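Local coordinates for protein peroxinectin A (Dictyostelium discoideum, PDB 6ERC) that uses a bound heme and hydrogen peroxide to oxidise phenolic donors, and acts on iodide and thiocyanate as well, as a secreted peroxidase, at residues 9-23 with 140-152. Sequence-based numbering, arbitrary orientation.
With NA (sodium ion), chain K.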
loop_
_atom_site.group_PDB
_atom_site.type_symbol
_atom_site.label_atom_id
_atom_site.label_comp_id
_atom_site.label_asym_id
_atom_site.label_seq_id
_atom_site.Cartn_x
_atom_site.Cartn_y
_atom_site.Cartn_z
ATOM N N GLY A 9 0.183 -6.256 -17.058
ATOM C CA GLY A 9 0.631 -4.905 -17.280
ATOM C C GLY A 9 1.352 -4.696 -18.596
ATOM O O GLY A 9 1.440 -3.554 -19.062
ATOM N N GLU A 10 1.866 -5.762 -19.207
ATOM C CA GLU A 10 2.550 -5.619 -20.482
ATOM C C GLU A 10 1.539 -5.372 -21.598
ATOM O O GLU A 10 0.341 -5.639 -21.464
ATOM C CB GLU A 10 3.402 -6.853 -20.787
ATOM C CG GLU A 10 2.635 -8.156 -20.930
ATOM C CD GLU A 10 3.563 -9.358 -21.063
ATOM O OE1 GLU A 10 4.434 -9.347 -21.963
ATOM O OE2 GLU A 10 3.433 -10.310 -20.261
ATOM N N GLY A 11 2.041 -4.840 -22.712
ATOM C CA GLY A 11 1.196 -4.378 -23.788
ATOM C C GLY A 11 0.603 -3.003 -23.578
ATOM O O GLY A 11 0.008 -2.454 -24.514
ATOM N N ASN A 12 0.748 -2.424 -22.385
ATOM C CA ASN A 12 0.186 -1.102 -22.127
ATOM C C ASN A 12 0.914 -0.031 -22.929
ATOM O O ASN A 12 0.296 0.931 -23.399
ATOM C CB ASN A 12 0.253 -0.797 -20.633
ATOM C CG ASN A 12 -0.624 0.366 -20.235
ATOM O OD1 ASN A 12 -0.352 1.512 -20.587
ATOM N ND2 ASN A 12 -1.680 0.078 -19.484
ATOM N N ASN A 13 2.226 -0.175 -23.089
ATOM C CA ASN A 13 3.030 0.722 -23.909
ATOM C C ASN A 13 3.453 -0.029 -25.164
ATOM O O ASN A 13 4.148 -1.047 -25.079
ATOM C CB ASN A 13 4.250 1.229 -23.143
ATOM C CG ASN A 13 4.937 2.379 -23.845
ATOM O OD1 ASN A 13 5.805 2.176 -24.695
ATOM N ND2 ASN A 13 4.545 3.602 -23.500
ATOM N N LYS A 14 3.034 0.476 -26.326
ATOM C CA LYS A 14 3.298 -0.225 -27.578
ATOM C C LYS A 14 4.794 -0.327 -27.846
ATOM O O LYS A 14 5.304 -1.399 -28.193
ATOM C CB LYS A 14 2.590 0.487 -28.731
ATOM C CG LYS A 14 1.074 0.454 -28.639
ATOM C CD LYS A 14 0.435 1.264 -29.755
ATOM C CE LYS A 14 -1.084 1.127 -29.757
ATOM N NZ LYS A 14 -1.532 -0.249 -30.130
ATOM N N GLN A 15 5.519 0.781 -27.677
ATOM C CA GLN A 15 6.934 0.802 -28.029
ATOM C C GLN A 15 7.769 -0.012 -27.048
ATOM O O GLN A 15 8.807 -0.567 -27.430
ATOM C CB GLN A 15 7.441 2.246 -28.086
ATOM C CG GLN A 15 6.781 3.112 -29.159
ATOM C CD GLN A 15 5.348 3.526 -28.812
ATOM O OE1 GLN A 15 4.907 3.400 -27.664
ATOM N NE2 GLN A 15 4.616 4.019 -29.811
ATOM N N ASN A 16 7.340 -0.097 -25.790
ATOM C CA ASN A 16 8.051 -0.842 -24.751
ATOM C C ASN A 16 7.053 -1.774 -24.081
ATOM O O ASN A 16 6.560 -1.491 -22.980
ATOM C CB ASN A 16 8.703 0.105 -23.746
ATOM C CG ASN A 16 9.567 1.149 -24.418
ATOM O OD1 ASN A 16 10.629 0.836 -24.954
ATOM N ND2 ASN A 16 9.111 2.398 -24.405
ATOM N N PRO A 17 6.737 -2.905 -24.719
ATOM C CA PRO A 17 5.653 -3.763 -24.206
ATOM C C PRO A 17 5.767 -4.084 -22.727
ATOM O O PRO A 17 4.769 -4.000 -22.001
ATOM C CB PRO A 17 5.779 -5.020 -25.078
ATOM C CG PRO A 17 6.384 -4.538 -26.347
ATOM C CD PRO A 17 7.333 -3.444 -25.955
ATOM N N LYS A 18 6.958 -4.450 -22.256
ATOM C CA LYS A 18 7.132 -4.834 -20.862
ATOM C C LYS A 18 7.120 -3.645 -19.911
ATOM O O LYS A 18 7.155 -3.850 -18.695
ATOM C CB LYS A 18 8.436 -5.617 -20.698
ATOM C CG LYS A 18 8.437 -6.982 -21.371
ATOM C CD LYS A 18 9.756 -7.710 -21.135
ATOM C CE LYS A 18 9.742 -9.118 -21.718
ATOM N NZ LYS A 18 11.052 -9.819 -21.530
ATOM N N GLN A 19 7.055 -2.418 -20.424
ATOM C CA GLN A 19 7.112 -1.239 -19.570
ATOM C C GLN A 19 5.950 -1.234 -18.586
ATOM O O GLN A 19 4.782 -1.212 -18.988
ATOM C CB GLN A 19 7.095 0.024 -20.428
ATOM C CG GLN A 19 7.235 1.317 -19.647
ATOM C CD GLN A 19 7.550 2.495 -20.545
ATOM O OE1 GLN A 19 8.698 2.692 -20.942
ATOM N NE2 GLN A 19 6.531 3.279 -20.880
ATOM N N GLY A 20 6.271 -1.252 -17.295
ATOM C CA GLY A 20 5.266 -1.281 -16.255
ATOM C C GLY A 20 4.728 -2.654 -15.920
ATOM O O GLY A 20 3.893 -2.768 -15.012
ATOM N N SER A 21 5.179 -3.700 -16.608
ATOM C CA SER A 21 4.636 -5.029 -16.389
ATOM C C SER A 21 5.236 -5.655 -15.131
ATOM O O SER A 21 6.219 -5.172 -14.562
ATOM C CB SER A 21 4.887 -5.919 -17.607
ATOM O OG SER A 21 6.271 -6.109 -17.832
ATOM N N ILE A 22 4.623 -6.759 -14.703
ATOM C CA ILE A 22 5.007 -7.409 -13.459
ATOM C C ILE A 22 6.414 -7.987 -13.578
ATOM O O ILE A 22 6.873 -8.358 -14.666
ATOM C CB ILE A 22 3.979 -8.497 -13.097
ATOM C CG1 ILE A 22 4.258 -9.065 -11.707
ATOM C CG2 ILE A 22 3.983 -9.612 -14.138
ATOM C CD1 ILE A 22 3.094 -9.829 -11.114
ATOM N N PHE A 23 7.110 -8.056 -12.439
ATOM C CA PHE A 23 8.445 -8.653 -12.354
ATOM C C PHE A 23 9.475 -7.853 -13.148
ATOM O O PHE A 23 10.340 -8.418 -13.819
ATOM C CB PHE A 23 8.423 -10.117 -12.816
ATOM C CG PHE A 23 7.442 -10.975 -12.070
ATOM C CD1 PHE A 23 7.425 -10.991 -10.685
ATOM C CD2 PHE A 23 6.530 -11.761 -12.757
ATOM C CE1 PHE A 23 6.519 -11.780 -9.999
ATOM C CE2 PHE A 23 5.623 -12.549 -12.075
ATOM C CZ PHE A 23 5.616 -12.559 -10.697
ATOM N N TYR A 140 22.744 -3.745 -9.519
ATOM C CA TYR A 140 21.491 -4.438 -9.230
ATOM C C TYR A 140 20.356 -3.458 -9.016
ATOM O O TYR A 140 20.557 -2.317 -8.587
ATOM C CB TYR A 140 21.588 -5.331 -7.984
ATOM C CG TYR A 140 22.643 -6.390 -8.109
ATOM C CD1 TYR A 140 23.883 -6.204 -7.537
ATOM C CD2 TYR A 140 22.413 -7.567 -8.819
ATOM C CE1 TYR A 140 24.871 -7.152 -7.645
ATOM C CE2 TYR A 140 23.400 -8.522 -8.936
ATOM C CZ TYR A 140 24.625 -8.317 -8.349
ATOM O OH TYR A 140 25.602 -9.279 -8.468
ATOM N N GLU A 141 19.157 -3.946 -9.299
ATOM C CA GLU A 141 17.938 -3.193 -9.064
ATOM C C GLU A 141 16.867 -4.110 -8.501
ATOM O O GLU A 141 16.795 -5.291 -8.863
ATOM C CB GLU A 141 17.450 -2.532 -10.366
ATOM C CG GLU A 141 16.258 -1.596 -10.203
ATOM C CD GLU A 141 16.438 -0.598 -9.064
ATOM O OE1 GLU A 141 16.037 -0.917 -7.923
ATOM O OE2 GLU A 141 16.980 0.502 -9.305
ATOM N N GLN A 142 16.072 -3.572 -7.577
ATOM C CA GLN A 142 15.018 -4.371 -6.974
ATOM C C GLN A 142 13.876 -4.601 -7.959
ATOM O O GLN A 142 13.634 -3.807 -8.877
ATOM C CB GLN A 142 14.487 -3.708 -5.696
ATOM C CG GLN A 142 15.339 -3.954 -4.449
ATOM C CD GLN A 142 16.631 -3.157 -4.445
ATOM O OE1 GLN A 142 16.660 -1.995 -4.848
ATOM N NE2 GLN A 142 17.708 -3.782 -3.988
ATOM N N ILE A 143 13.175 -5.719 -7.763
ATOM C CA ILE A 143 12.153 -6.201 -8.698
ATOM C C ILE A 143 10.773 -5.946 -8.110
ATOM O O ILE A 143 10.494 -6.324 -6.964
ATOM C CB ILE A 143 12.346 -7.701 -9.032
ATOM C CG1 ILE A 143 13.541 -7.904 -10.000
ATOM C CG2 ILE A 143 11.045 -8.281 -9.623
ATOM C CD1 ILE A 143 13.176 -7.880 -11.490
ATOM N N ASN A 144 9.917 -5.304 -8.897
ATOM C CA ASN A 144 8.515 -5.122 -8.536
ATOM C C ASN A 144 7.737 -6.370 -8.938
ATOM O O ASN A 144 7.518 -6.622 -10.129
ATOM C CB ASN A 144 7.921 -3.882 -9.210
ATOM C CG ASN A 144 6.527 -3.558 -8.708
ATOM O OD1 ASN A 144 6.002 -4.239 -7.826
ATOM N ND2 ASN A 144 5.929 -2.516 -9.251
ATOM N N SER A 145 7.317 -7.152 -7.950
ATOM C CA SER A 145 6.537 -8.362 -8.202
ATOM C C SER A 145 5.047 -8.073 -8.357
ATOM O O SER A 145 4.203 -8.822 -7.858
ATOM C CB SER A 145 6.787 -9.373 -7.084
ATOM O OG SER A 145 8.121 -9.852 -7.125
ATOM N N LEU A 146 4.706 -6.991 -9.051
ATOM C CA LEU A 146 3.322 -6.596 -9.251
ATOM C C LEU A 146 3.272 -5.604 -10.403
ATOM O O LEU A 146 4.229 -4.862 -10.638
ATOM C CB LEU A 146 2.729 -5.973 -7.984
ATOM C CG LEU A 146 1.266 -6.288 -7.681
ATOM C CD1 LEU A 146 1.108 -7.726 -7.212
ATOM C CD2 LEU A 146 0.731 -5.326 -6.639
ATOM N N GLY A 147 2.152 -5.602 -11.123
ATOM C CA GLY A 147 1.964 -4.650 -12.199
ATOM C C GLY A 147 1.929 -3.225 -11.684
ATOM O O GLY A 147 1.237 -2.931 -10.706
ATOM N N SER A 148 2.670 -2.329 -12.337
ATOM C CA SER A 148 2.781 -0.954 -11.867
ATOM C C SER A 148 1.533 -0.128 -12.146
ATOM O O SER A 148 1.357 0.930 -11.533
ATOM C CB SER A 148 3.991 -0.278 -12.516
ATOM O OG SER A 148 5.188 -0.952 -12.175
ATOM N N TYR A 149 0.671 -0.581 -13.053
ATOM C CA TYR A 149 -0.530 0.164 -13.396
ATOM C C TYR A 149 -1.641 -0.115 -12.395
ATOM O O TYR A 149 -1.743 -1.208 -11.833
ATOM C CB TYR A 149 -1.004 -0.200 -14.805
ATOM C CG TYR A 149 0.016 0.078 -15.886
ATOM C CD1 TYR A 149 0.122 1.338 -16.459
ATOM C CD2 TYR A 149 0.868 -0.921 -16.335
ATOM C CE1 TYR A 149 1.052 1.598 -17.447
ATOM C CE2 TYR A 149 1.802 -0.671 -17.323
ATOM C CZ TYR A 149 1.891 0.590 -17.876
ATOM O OH TYR A 149 2.821 0.841 -18.860
ATOM N N ILE A 150 -2.472 0.899 -12.166
ATOM C CA ILE A 150 -3.698 0.722 -11.397
ATOM C C ILE A 150 -4.688 0.005 -12.305
ATOM O O ILE A 150 -5.391 0.638 -13.101
ATOM C CB ILE A 150 -4.247 2.069 -10.891
ATOM C CG1 ILE A 150 -3.239 2.719 -9.938
ATOM C CG2 ILE A 150 -5.580 1.871 -10.184
ATOM C CD1 ILE A 150 -3.545 4.160 -9.591
ATOM N N ASP A 151 -4.736 -1.327 -12.201
ATOM C CA ASP A 151 -5.422 -2.161 -13.182
ATOM C C ASP A 151 -6.315 -3.208 -12.525
ATOM O O ASP A 151 -6.671 -4.201 -13.169
ATOM C CB ASP A 151 -4.403 -2.840 -14.103
ATOM C CG ASP A 151 -3.380 -3.667 -13.340
ATOM O OD1 ASP A 151 -3.429 -3.690 -12.091
ATOM O OD2 ASP A 151 -2.523 -4.296 -13.994
ATOM N N GLY A 152 -6.685 -3.009 -11.262
ATOM C CA GLY A 152 -7.584 -3.927 -10.593
ATOM C C GLY A 152 -7.007 -5.289 -10.293
ATOM O O GLY A 152 -7.763 -6.193 -9.922
HETATM NA NA NA K . -1.370 -3.269 -10.801
HETATM O O HOH W 1 4.309 3.348 -19.083
HETATM O O HOH W 2 5.803 -3.812 -12.218
#
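Tyr149 OH donates to Gln19 O at 2.8 Å, reaching that oxygen from above its carbonyl plane, while Gln19 O itself lies at the ring edge; this is one of three hydrogen bonds that tie residues 9-23 to residues 140-152. Next to it, Ser148 N gives a nearly straight bond to Gly20 O at 3.0 Å. Farther along, Phe23 N meets Asn144 O at 2.7 Å, and the N-H...O angle is a more bent 130°.

Two waters add bridges between the segments. One molecule donates to Tyr149 OH and accepts from Gln19 NE2; a second donates to Ser21 O and Leu146 O and accepts from Ser148 OG, bridging the two backbones.

Stacking and van der Waals contacts fill in around these bonds. The amide of Asn12 lies over one face of the Tyr149 ring, 13° from parallel and displaced toward the rim, with CG 3.5 Å from Tyr149 CZ; Arg470 N, bonded to Asn12 OD1, holds that amide from outside. Gly20 CA packs 3.7 Å from Tyr149 CE2, where a side chain would clash with the ring. Were Tyr149 replaced by an alanine, Gln19 O would probably lose its hydroxyl donor and a gap would open beside Asn12 and Gly20. Ile22 CG1 comes 3.4 Å from Leu146 N and lies over one face of the Phe23 ring, a position set by a chi1 of -173° that turns it away from the backbone N; Ser145 OG sits at that ring's edge.

Gly147 O, Tyr149 O and Asp151 OD1 bind a sodium ion, which Asn82 and Asn153 complete. The N-terminal loop thus packs on a metal-binding loop that follows strand 139-144 in this animal haem peroxidase fold, with Leu146 near the predicted active-site His81.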